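Local structure of primase X domain-containing protein (Sulfolobus solfataricus, 4WYH) at residues R49-V54 with E76-L81; Y58-K63 with D68-T73; W106-I111 with N120-V125. The protein serves as a noncatalytic subunit of an archaeal eukaryotic-type primase and is essential for efficient primer synthesis. All blocks are in the same frame, centred on the assembly; numbering follows the deposited sequence.

Contact 1. Residues R49-V54 with E76-L81; sequences RFILYV and EFYYKL
Phe50 and Ile51 of helix 47-63 meet Phe77 and Tyr78 at the C-terminal end of helix 67-78, in the hydrophobic core of this all-helical domain. Phe77 has the largest share of the contact, meeting both Phe50 and Ile51. The two phenylalanine rings meet obliquely, with planes at 50° and centroids 5.3 Å apart. Phe50 CD2 comes to 3.5 Å from Phe77 CZ, and Phe50 CE2 lies over one face of the Phe77 ring. At the rim of that ring, near its plane, Ile51 CG1 sits 3.9 Å from Phe77 CE2; here the two side chains run past each other in opposite directions. In Ile51, chi1 -65° sets CG1 opposite the carbonyl carbon, and the extended chi2 (169°) carries CD1 on to 4.3 Å from Tyr78 CB. One ring is thus approached both over a face and at its edge, by apolar carbons alone, and no hydrogen bond crosses between the segments. Past Tyr78 the chain leaves helical geometry at Tyr79, whose ring has Tyr78 CD2 over its centre, 3.6 Å above the plane. Arg47 makes a cation-pi contact with Tyr78 and a hydrogen bond to its carbonyl oxygen, fastening this helix end to the start of helix 47-63; the side chain of Tyr78 is about 9 Å from that of Asp45, a manganese ligand. Leu39 of helix 33-41 and Leu43 of the following loop pack on Phe77, while Val38 together with Met118 of helix 116-128 packs around Phe50.

Contact 2. Residues Y58-K63 with D68-T73; sequences YLVNVK and DEALQT
Leu59 and Thr73 point at each other tip to tip across the hairpin of helices 47-63 and 67-78, with Leu59 CD1 3.7 Å from Thr73 CG2. The same methyl passes 4.2 Å from Ala70 O, one turn earlier on the second helix. Beside this pair, Val60 CG2 rests on Ala70 CB at 4.2 Å. The small Ala70 side chain is consistent with the close approach of the backbones here, where the nearest CA atoms, of Leu59 and Ala70, are 6.3 Å apart. The orientation of Thr73 is fixed by its hydroxyl: OG1 donates to Glu69 O at 2.7 Å, from 33° off the carbonyl plane, while Thr73 N reaches that oxygen from the other face of the plane. Glu69 O is thus gripped twice; the hydroxyl bond goes with a rotamer (chi1 -60°) that puts CG2 anti to the backbone N, facing Leu59. A serine here would keep a hydroxyl but lose CG2, and would probably leave a gap beside Leu59 CD1. Behind Leu59, Tyr58 O accepts from both Val62 N and Lys63 N, the second bond belonging to a wider pi-type turn. The local helix axes approach to 9.9 Å at 136°, about midway between perpendicular and antiparallel. Val65 in the connecting loop packs on Leu59 and Ala70, Ile95 of helix 88-101 touches Val60 and Ala70, and Leu39 of helix 33-41 meets Thr73.

Contact 3. Residues W106-I111 with N120-V125; sequences WSLKRI and NEIIRV
Leu108 and Ile122 are nearest each other, with CA atoms 9.0 Å apart, a gap bridged by their side chains; in the same backbone register the CA atoms of Ile111 and Asn120 lie 9.5 Å apart. Ser107 is the N-cap of helix 108-114: its OG takes the N-H of Arg110 at 3.0 Å, a nearly straight bond of 167°. Ile122, on helix 116-128, uses both of its branches. Its CG2 meets Leu108 CD2 at 4.1 Å, and its CD1 lies 4.2 Å from Ile111 CG2, where the two isoleucines cross at about a right angle. In Ile122, chi1 -73° puts CG2 anti to the backbone N, against Leu108, and CG1 anti to the carbonyl carbon, from where the extended chi2 takes CD1 to Ile111. The contact joins the two consecutive C-terminal helices of the domain, with Trp34 of helix 33-41 packed against all three side chains. Before the N-cap, the Trp106 ring has Arg110 CD 3.4 Å above one face, toward the rim, and Ile111 CG1 at its edge, in plane. Beside Ile122, the Glu121 carboxylate accepts from the backbone N of Gln44 and Asp45 and bonds Ser46 OG, tying helix 116-128 to the loop that carries the manganese-binding Asp45.

In the fold
Contacts 1 and 2 join the same two helices, 47-63 and 67-78, with centres 12 Å apart: contact 2 lies near the turn of the hairpin, contact 1 toward its other end, so along the chain contact 2 falls between the two segments of contact 1. Contact 3 follows later, between helices 108-114 and 116-128. Its centre is 13 Å from contact 1, which it touches: Val54 packs on Ile111 and Trp106, Phe50 on Ile122, and Tyr53 O probably accepts from Trp106 N. Contacts 2 and 3 lie on opposite sides of the chain's centre, their centres 19 Å apart, and do not touch. Helix 47-63 thus links the hairpin to the C-terminal helices in one compact Primase X domain.

Contact 1. Residues R49-V54 with E76-L81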
loop_
_atom_site.group_PDB
_atom_site.type_symbol
_atom_site.label_atom_id
_atom_site.label_comp_id
_atom_site.label_asym_id
_atom_site.label_seq_id
_atom_site.Cartn_x
_atom_site.Cartn_y
_atom_site.Cartn_z
ATOM N N ARG A 49 -1.485 -7.110 -1.510
ATOM C CA ARG A 49 -0.449 -6.831 -2.512
ATOM C C ARG A 49 -0.093 -5.331 -2.606
ATOM O O ARG A 49 1.080 -5.002 -2.711
ATOM C CB ARG A 49 -0.935 -7.336 -3.884
ATOM C CG ARG A 49 -1.112 -8.829 -3.877
ATOM C CD ARG A 49 -1.172 -9.393 -5.306
ATOM N NE ARG A 49 -2.090 -8.664 -6.186
ATOM C CZ ARG A 49 -3.349 -8.992 -6.367
ATOM N NH1 ARG A 49 -3.856 -9.955 -5.662
ATOM N NH2 ARG A 49 -4.122 -8.321 -7.222
ATOM N N PHE A 50 -1.079 -4.438 -2.506
ATOM C CA PHE A 50 -0.840 -2.981 -2.526
ATOM C C PHE A 50 0.032 -2.648 -1.343
ATOM O O PHE A 50 0.971 -1.928 -1.472
ATOM C CB PHE A 50 -2.143 -2.209 -2.443
ATOM C CG PHE A 50 -1.960 -0.704 -2.484
ATOM C CD1 PHE A 50 -1.549 -0.107 -3.642
ATOM C CD2 PHE A 50 -2.098 0.062 -1.360
ATOM C CE1 PHE A 50 -1.371 1.245 -3.714
ATOM C CE2 PHE A 50 -1.904 1.446 -1.423
ATOM C CZ PHE A 50 -1.526 2.017 -2.604
ATOM N N ILE A 51 -0.244 -3.212 -0.182
ATOM C CA ILE A 51 0.653 -3.032 0.988
ATOM C C ILE A 51 2.072 -3.553 0.784
ATOM O O ILE A 51 3.038 -2.835 1.040
ATOM C CB ILE A 51 0.053 -3.664 2.297
ATOM C CG1 ILE A 51 -1.226 -2.932 2.728
ATOM C CG2 ILE A 51 1.098 -3.737 3.434
ATOM C CD1 ILE A 51 -1.984 -3.694 3.828
ATOM N N LEU A 52 2.220 -4.761 0.292
ATOM C CA LEU A 52 3.549 -5.328 0.109
ATOM C C LEU A 52 4.365 -4.593 -0.963
ATOM O O LEU A 52 5.533 -4.315 -0.762
ATOM C CB LEU A 52 3.445 -6.797 -0.258
ATOM C CG LEU A 52 4.722 -7.586 -0.507
ATOM C CD1 LEU A 52 5.635 -7.470 0.708
ATOM C CD2 LEU A 52 4.394 -9.020 -0.844
ATOM N N TYR A 53 3.733 -4.256 -2.092
ATOM C CA TYR A 53 4.482 -3.818 -3.283
ATOM C C TYR A 53 4.562 -2.340 -3.428
ATOM O O TYR A 53 5.470 -1.837 -4.126
ATOM C CB TYR A 53 3.974 -4.538 -4.612
ATOM C CG TYR A 53 4.155 -6.045 -4.601
ATOM C CD1 TYR A 53 5.394 -6.595 -4.698
ATOM C CD2 TYR A 53 3.068 -6.923 -4.471
ATOM C CE1 TYR A 53 5.564 -7.965 -4.639
ATOM C CE2 TYR A 53 3.222 -8.283 -4.381
ATOM C CZ TYR A 53 4.479 -8.805 -4.443
ATOM O OH TYR A 53 4.687 -10.149 -4.419
ATOM N N VAL A 54 3.645 -1.614 -2.780
ATOM C CA VAL A 54 3.532 -0.213 -2.988
ATOM C C VAL A 54 3.546 0.590 -1.678
ATOM O O VAL A 54 4.482 1.347 -1.432
ATOM C CB VAL A 54 2.279 0.117 -3.850
ATOM C CG1 VAL A 54 2.203 1.594 -4.103
ATOM C CG2 VAL A 54 2.265 -0.722 -5.125
ATOM N N GLU A 76 -4.936 0.929 9.168
ATOM C CA GLU A 76 -6.077 1.832 8.884
ATOM C C GLU A 76 -6.540 1.747 7.461
ATOM O O GLU A 76 -7.727 1.643 7.258
ATOM C CB GLU A 76 -5.685 3.269 9.044
ATOM C CG GLU A 76 -5.991 3.830 10.328
ATOM C CD GLU A 76 -5.321 5.169 10.481
ATOM O OE1 GLU A 76 -4.512 5.672 9.626
ATOM O OE2 GLU A 76 -5.578 5.657 11.530
ATOM N N PHE A 77 -5.628 1.763 6.501
ATOM C CA PHE A 77 -5.933 1.479 5.106
ATOM C C PHE A 77 -6.600 0.128 4.897
ATOM O O PHE A 77 -7.668 0.059 4.268
ATOM C CB PHE A 77 -4.644 1.512 4.265
ATOM C CG PHE A 77 -4.787 0.846 2.942
ATOM C CD1 PHE A 77 -5.532 1.452 1.948
ATOM C CD2 PHE A 77 -4.180 -0.408 2.672
ATOM C CE1 PHE A 77 -5.667 0.830 0.714
ATOM C CE2 PHE A 77 -4.311 -1.005 1.416
ATOM C CZ PHE A 77 -5.063 -0.392 0.461
ATOM N N TYR A 78 -6.013 -0.935 5.449
ATOM C CA TYR A 78 -6.535 -2.281 5.272
ATOM C C TYR A 78 -7.957 -2.436 5.654
ATOM O O TYR A 78 -8.689 -3.107 4.921
ATOM C CB TYR A 78 -5.661 -3.375 5.947
ATOM C CG TYR A 78 -6.174 -4.754 5.639
ATOM C CD1 TYR A 78 -5.850 -5.412 4.464
ATOM C CD2 TYR A 78 -7.068 -5.382 6.516
ATOM C CE1 TYR A 78 -6.386 -6.673 4.188
ATOM C CE2 TYR A 78 -7.637 -6.602 6.236
ATOM C CZ TYR A 78 -7.305 -7.255 5.063
ATOM O OH TYR A 78 -7.856 -8.491 4.815
ATOM N N TYR A 79 -8.372 -1.872 6.806
ATOM C CA TYR A 79 -9.715 -2.050 7.300
ATOM C C TYR A 79 -10.733 -0.988 6.778
ATOM O O TYR A 79 -11.856 -0.896 7.248
ATOM C CB TYR A 79 -9.711 -2.183 8.824
ATOM C CG TYR A 79 -9.020 -3.426 9.328
ATOM C CD1 TYR A 79 -9.562 -4.681 9.095
ATOM C CD2 TYR A 79 -7.832 -3.357 10.063
ATOM C CE1 TYR A 79 -8.951 -5.862 9.590
ATOM C CE2 TYR A 79 -7.210 -4.550 10.526
ATOM C CZ TYR A 79 -7.792 -5.777 10.292
ATOM O OH TYR A 79 -7.249 -6.975 10.703
ATOM N N LYS A 80 -10.363 -0.220 5.775
ATOM C CA LYS A 80 -11.378 0.554 5.067
ATOM C C LYS A 80 -12.453 -0.343 4.472
ATOM O O LYS A 80 -13.568 0.096 4.283
ATOM C CB LYS A 80 -10.773 1.436 3.961
ATOM C CG LYS A 80 -9.765 2.422 4.446
ATOM C CD LYS A 80 -10.397 3.357 5.404
ATOM C CE LYS A 80 -10.115 4.757 4.998
ATOM N NZ LYS A 80 -10.303 5.681 6.146
ATOM N N LEU A 81 -12.137 -1.608 4.180
ATOM C CA LEU A 81 -13.162 -2.555 3.672
ATOM C C LEU A 81 -14.164 -3.078 4.717
ATOM O O LEU A 81 -15.373 -3.048 4.457
ATOM C CB LEU A 81 -12.509 -3.741 2.942
ATOM C CG LEU A 81 -13.236 -4.404 1.753
ATOM C CD1 LEU A 81 -14.635 -4.787 2.132
ATOM C CD2 LEU A 81 -13.336 -3.505 0.530
#

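Contact 2. Residues Y58-K63 with D68-T73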
loop_
_atom_site.group_PDB
_atom_site.type_symbol
_atom_site.label_atom_id
_atom_site.label_comp_id
_atom_site.label_asym_id
_atom_site.label_seq_id
_atom_site.Cartn_x
_atom_site.Cartn_y
_atom_site.Cartn_z
ATOM N N TYR A 58 6.565 2.982 -0.140
ATOM C CA TYR A 58 6.408 4.421 -0.185
ATOM C C TYR A 58 6.585 5.084 1.180
ATOM O O TYR A 58 7.356 6.032 1.370
ATOM C CB TYR A 58 5.048 4.733 -0.744
ATOM C CG TYR A 58 4.619 6.178 -0.605
ATOM C CD1 TYR A 58 5.272 7.166 -1.288
ATOM C CD2 TYR A 58 3.562 6.547 0.286
ATOM C CE1 TYR A 58 4.892 8.517 -1.137
ATOM C CE2 TYR A 58 3.182 7.885 0.461
ATOM C CZ TYR A 58 3.820 8.837 -0.282
ATOM O OH TYR A 58 3.496 10.132 -0.225
ATOM N N LEU A 59 5.832 4.599 2.152
ATOM C CA LEU A 59 5.853 5.155 3.472
ATOM C C LEU A 59 7.260 5.136 4.081
ATOM O O LEU A 59 7.765 6.133 4.577
ATOM C CB LEU A 59 4.855 4.389 4.363
ATOM C CG LEU A 59 3.369 4.587 4.053
ATOM C CD1 LEU A 59 2.542 3.674 4.948
ATOM C CD2 LEU A 59 3.067 6.050 4.270
ATOM N N VAL A 60 7.904 4.010 4.006
ATOM C CA VAL A 60 9.186 3.817 4.646
ATOM C C VAL A 60 10.357 4.464 3.874
ATOM O O VAL A 60 11.229 5.163 4.464
ATOM C CB VAL A 60 9.406 2.305 4.859
ATOM C CG1 VAL A 60 10.816 2.008 5.333
ATOM C CG2 VAL A 60 8.347 1.771 5.843
ATOM N N ASN A 61 10.389 4.255 2.571
ATOM C CA ASN A 61 11.597 4.555 1.806
ATOM C C ASN A 61 11.541 5.835 1.039
ATOM O O ASN A 61 12.596 6.418 0.730
ATOM C CB ASN A 61 11.943 3.373 0.894
ATOM C CG ASN A 61 12.408 2.174 1.693
ATOM O OD1 ASN A 61 12.940 2.286 2.822
ATOM N ND2 ASN A 61 12.136 0.996 1.140
ATOM N N VAL A 62 10.335 6.305 0.780
ATOM C CA VAL A 62 10.127 7.586 0.081
ATOM C C VAL A 62 9.706 8.698 1.053
ATOM O O VAL A 62 10.322 9.727 1.101
ATOM C CB VAL A 62 9.102 7.477 -1.040
ATOM C CG1 VAL A 62 9.067 8.785 -1.824
ATOM C CG2 VAL A 62 9.436 6.325 -1.987
ATOM N N LYS A 63 8.637 8.480 1.803
ATOM C CA LYS A 63 8.221 9.439 2.822
ATOM C C LYS A 63 9.073 9.443 4.068
ATOM O O LYS A 63 9.193 10.441 4.750
ATOM C CB LYS A 63 6.764 9.174 3.154
ATOM C CG LYS A 63 5.807 10.124 2.541
ATOM C CD LYS A 63 6.237 10.674 1.154
ATOM C CE LYS A 63 6.742 12.127 1.248
ATOM N NZ LYS A 63 6.775 12.738 -0.075
ATOM N N ASP A 68 6.272 2.736 13.631
ATOM C CA ASP A 68 4.979 2.843 14.299
ATOM C C ASP A 68 3.960 3.557 13.398
ATOM O O ASP A 68 2.880 3.040 13.205
ATOM C CB ASP A 68 5.120 3.540 15.632
ATOM C CG ASP A 68 5.764 2.664 16.649
ATOM O OD1 ASP A 68 5.651 1.423 16.527
ATOM O OD2 ASP A 68 6.405 3.190 17.580
ATOM N N GLU A 69 4.332 4.674 12.801
ATOM C CA GLU A 69 3.432 5.346 11.910
ATOM C C GLU A 69 3.063 4.499 10.692
ATOM O O GLU A 69 1.948 4.538 10.245
ATOM C CB GLU A 69 3.987 6.712 11.507
ATOM C CG GLU A 69 3.096 7.432 10.509
ATOM C CD GLU A 69 3.570 8.824 10.118
ATOM O OE1 GLU A 69 4.573 9.349 10.658
ATOM O OE2 GLU A 69 2.906 9.406 9.245
ATOM N N ALA A 70 4.026 3.779 10.131
ATOM C CA ALA A 70 3.765 2.960 8.951
ATOM C C ALA A 70 2.756 1.928 9.327
ATOM O O ALA A 70 1.814 1.695 8.611
ATOM C CB ALA A 70 5.066 2.323 8.458
ATOM N N LEU A 71 2.951 1.294 10.464
ATOM C CA LEU A 71 2.071 0.254 10.898
ATOM C C LEU A 71 0.640 0.739 11.034
ATOM O O LEU A 71 -0.280 0.087 10.584
ATOM C CB LEU A 71 2.594 -0.397 12.188
ATOM C CG LEU A 71 1.634 -1.415 12.814
ATOM C CD1 LEU A 71 1.428 -2.627 11.944
ATOM C CD2 LEU A 71 2.074 -1.829 14.215
ATOM N N GLN A 72 0.446 1.896 11.637
ATOM C CA GLN A 72 -0.903 2.380 11.871
ATOM C C GLN A 72 -1.513 2.763 10.565
ATOM O O GLN A 72 -2.628 2.433 10.301
ATOM C CB GLN A 72 -0.873 3.577 12.846
ATOM C CG GLN A 72 -2.250 4.144 13.093
ATOM C CD GLN A 72 -3.247 3.122 13.611
ATOM O OE1 GLN A 72 -2.902 2.262 14.434
ATOM N NE2 GLN A 72 -4.500 3.210 13.149
ATOM N N THR A 73 -0.767 3.439 9.708
ATOM C CA THR A 73 -1.254 3.848 8.401
ATOM C C THR A 73 -1.711 2.669 7.513
ATOM O O THR A 73 -2.782 2.717 6.864
ATOM C CB THR A 73 -0.125 4.604 7.682
ATOM O OG1 THR A 73 0.222 5.747 8.484
ATOM C CG2 THR A 73 -0.605 5.043 6.302
#

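Contact 3. Residues W106-I111 with N120-V125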
loop_
_atom_site.group_PDB
_atom_site.type_symbol
_atom_site.label_atom_id
_atom_site.label_comp_id
_atom_site.label_asym_id
_atom_site.label_seq_id
_atom_site.Cartn_x
_atom_site.Cartn_y
_atom_site.Cartn_z
ATOM N N TRP A 106 6.191 -0.151 -6.496
ATOM C CA TRP A 106 5.891 -0.347 -7.925
ATOM C C TRP A 106 5.210 0.905 -8.561
ATOM O O TRP A 106 4.338 1.563 -7.977
ATOM C CB TRP A 106 4.941 -1.509 -8.054
ATOM C CG TRP A 106 5.490 -2.857 -7.919
ATOM C CD1 TRP A 106 6.722 -3.243 -7.397
ATOM C CD2 TRP A 106 4.823 -4.048 -8.296
ATOM N NE1 TRP A 106 6.846 -4.572 -7.480
ATOM C CE2 TRP A 106 5.692 -5.120 -7.996
ATOM C CE3 TRP A 106 3.564 -4.324 -8.826
ATOM C CZ2 TRP A 106 5.335 -6.458 -8.212
ATOM C CZ3 TRP A 106 3.233 -5.633 -9.074
ATOM C CH2 TRP A 106 4.119 -6.684 -8.758
ATOM N N SER A 107 5.667 1.290 -9.744
ATOM C CA SER A 107 5.057 2.357 -10.481
ATOM C C SER A 107 3.656 1.973 -10.945
ATOM O O SER A 107 3.328 0.861 -10.983
ATOM C CB SER A 107 5.938 2.724 -11.693
ATOM O OG SER A 107 5.974 1.673 -12.624
ATOM N N LEU A 108 2.864 2.945 -11.326
ATOM C CA LEU A 108 1.610 2.664 -11.975
ATOM C C LEU A 108 1.830 1.871 -13.216
ATOM O O LEU A 108 1.055 1.004 -13.523
ATOM C CB LEU A 108 0.876 3.963 -12.294
ATOM C CG LEU A 108 0.313 4.575 -11.036
ATOM C CD1 LEU A 108 0.249 6.072 -11.150
ATOM C CD2 LEU A 108 -1.042 3.998 -10.778
ATOM N N LYS A 109 2.869 2.207 -13.967
ATOM C CA LYS A 109 3.213 1.435 -15.184
ATOM C C LYS A 109 3.454 -0.070 -14.909
ATOM O O LYS A 109 2.935 -0.930 -15.598
ATOM C CB LYS A 109 4.454 2.058 -15.875
ATOM C CG LYS A 109 4.607 1.688 -17.342
ATOM C CD LYS A 109 3.364 2.033 -18.175
ATOM C CE LYS A 109 3.349 1.386 -19.567
ATOM N NZ LYS A 109 4.630 1.577 -20.283
ATOM N N ARG A 110 4.280 -0.391 -13.923
ATOM C CA ARG A 110 4.542 -1.769 -13.576
ATOM C C ARG A 110 3.276 -2.434 -13.059
ATOM O O ARG A 110 2.995 -3.555 -13.385
ATOM C CB ARG A 110 5.650 -1.857 -12.548
ATOM C CG ARG A 110 5.885 -3.231 -11.963
ATOM C CD ARG A 110 7.094 -3.308 -11.016
ATOM N NE ARG A 110 8.351 -3.249 -11.774
ATOM C CZ ARG A 110 9.531 -3.521 -11.261
ATOM N NH1 ARG A 110 9.623 -3.775 -9.992
ATOM N NH2 ARG A 110 10.618 -3.498 -12.020
ATOM N N ILE A 111 2.548 -1.761 -12.205
ATOM C CA ILE A 111 1.286 -2.307 -11.728
ATOM C C ILE A 111 0.355 -2.643 -12.915
ATOM O O ILE A 111 -0.238 -3.737 -12.930
ATOM C CB ILE A 111 0.604 -1.363 -10.714
ATOM C CG1 ILE A 111 1.410 -1.287 -9.402
ATOM C CG2 ILE A 111 -0.832 -1.795 -10.415
ATOM C CD1 ILE A 111 1.247 0.043 -8.701
ATOM N N ASN A 120 -6.781 -1.796 -11.720
ATOM C CA ASN A 120 -8.178 -1.345 -11.789
ATOM C C ASN A 120 -8.695 -0.848 -10.428
ATOM O O ASN A 120 -9.350 0.126 -10.389
ATOM C CB ASN A 120 -9.064 -2.441 -12.334
ATOM C CG ASN A 120 -8.934 -2.579 -13.837
ATOM O OD1 ASN A 120 -8.328 -1.725 -14.488
ATOM N ND2 ASN A 120 -9.461 -3.630 -14.398
ATOM N N GLU A 121 -8.376 -1.516 -9.324
ATOM C CA GLU A 121 -8.846 -1.057 -8.038
ATOM C C GLU A 121 -8.306 0.369 -7.683
ATOM O O GLU A 121 -9.014 1.215 -7.117
ATOM C CB GLU A 121 -8.551 -2.100 -6.971
ATOM C CG GLU A 121 -9.302 -3.425 -7.161
ATOM C CD GLU A 121 -9.164 -4.364 -5.968
ATOM O OE1 GLU A 121 -8.366 -4.078 -5.070
ATOM O OE2 GLU A 121 -9.874 -5.359 -5.950
ATOM N N ILE A 122 -7.035 0.596 -8.013
ATOM C CA ILE A 122 -6.341 1.875 -7.790
ATOM C C ILE A 122 -6.969 2.989 -8.623
ATOM O O ILE A 122 -7.363 4.019 -8.115
ATOM C CB ILE A 122 -4.851 1.721 -8.154
ATOM C CG1 ILE A 122 -4.141 0.887 -7.082
ATOM C CG2 ILE A 122 -4.162 3.073 -8.321
ATOM C CD1 ILE A 122 -2.746 0.465 -7.489
ATOM N N ILE A 123 -7.020 2.745 -9.912
ATOM C CA ILE A 123 -7.565 3.680 -10.867
ATOM C C ILE A 123 -8.993 4.055 -10.517
ATOM O O ILE A 123 -9.372 5.200 -10.655
ATOM C CB ILE A 123 -7.532 3.029 -12.280
ATOM C CG1 ILE A 123 -6.141 2.952 -12.831
ATOM C CG2 ILE A 123 -8.411 3.744 -13.263
ATOM C CD1 ILE A 123 -5.332 4.189 -12.703
ATOM N N ARG A 124 -9.794 3.071 -10.117
ATOM C CA ARG A 124 -11.235 3.291 -9.817
ATOM C C ARG A 124 -11.405 4.223 -8.650
ATOM O O ARG A 124 -12.313 5.106 -8.680
ATOM C CB ARG A 124 -11.979 1.981 -9.577
ATOM C CG ARG A 124 -12.106 1.235 -10.907
ATOM C CD ARG A 124 -12.710 -0.151 -10.740
ATOM N NE ARG A 124 -12.915 -0.836 -12.031
ATOM C CZ ARG A 124 -12.991 -2.161 -12.168
ATOM N NH1 ARG A 124 -12.885 -2.932 -11.099
ATOM N NH2 ARG A 124 -13.168 -2.723 -13.367
ATOM N N VAL A 125 -10.480 4.100 -7.682
ATOM C CA VAL A 125 -10.436 5.062 -6.568
ATOM C C VAL A 125 -10.001 6.443 -7.023
ATOM O O VAL A 125 -10.571 7.439 -6.598
ATOM C CB VAL A 125 -9.466 4.556 -5.461
ATOM C CG1 VAL A 125 -9.080 5.662 -4.466
ATOM C CG2 VAL A 125 -10.098 3.378 -4.778
#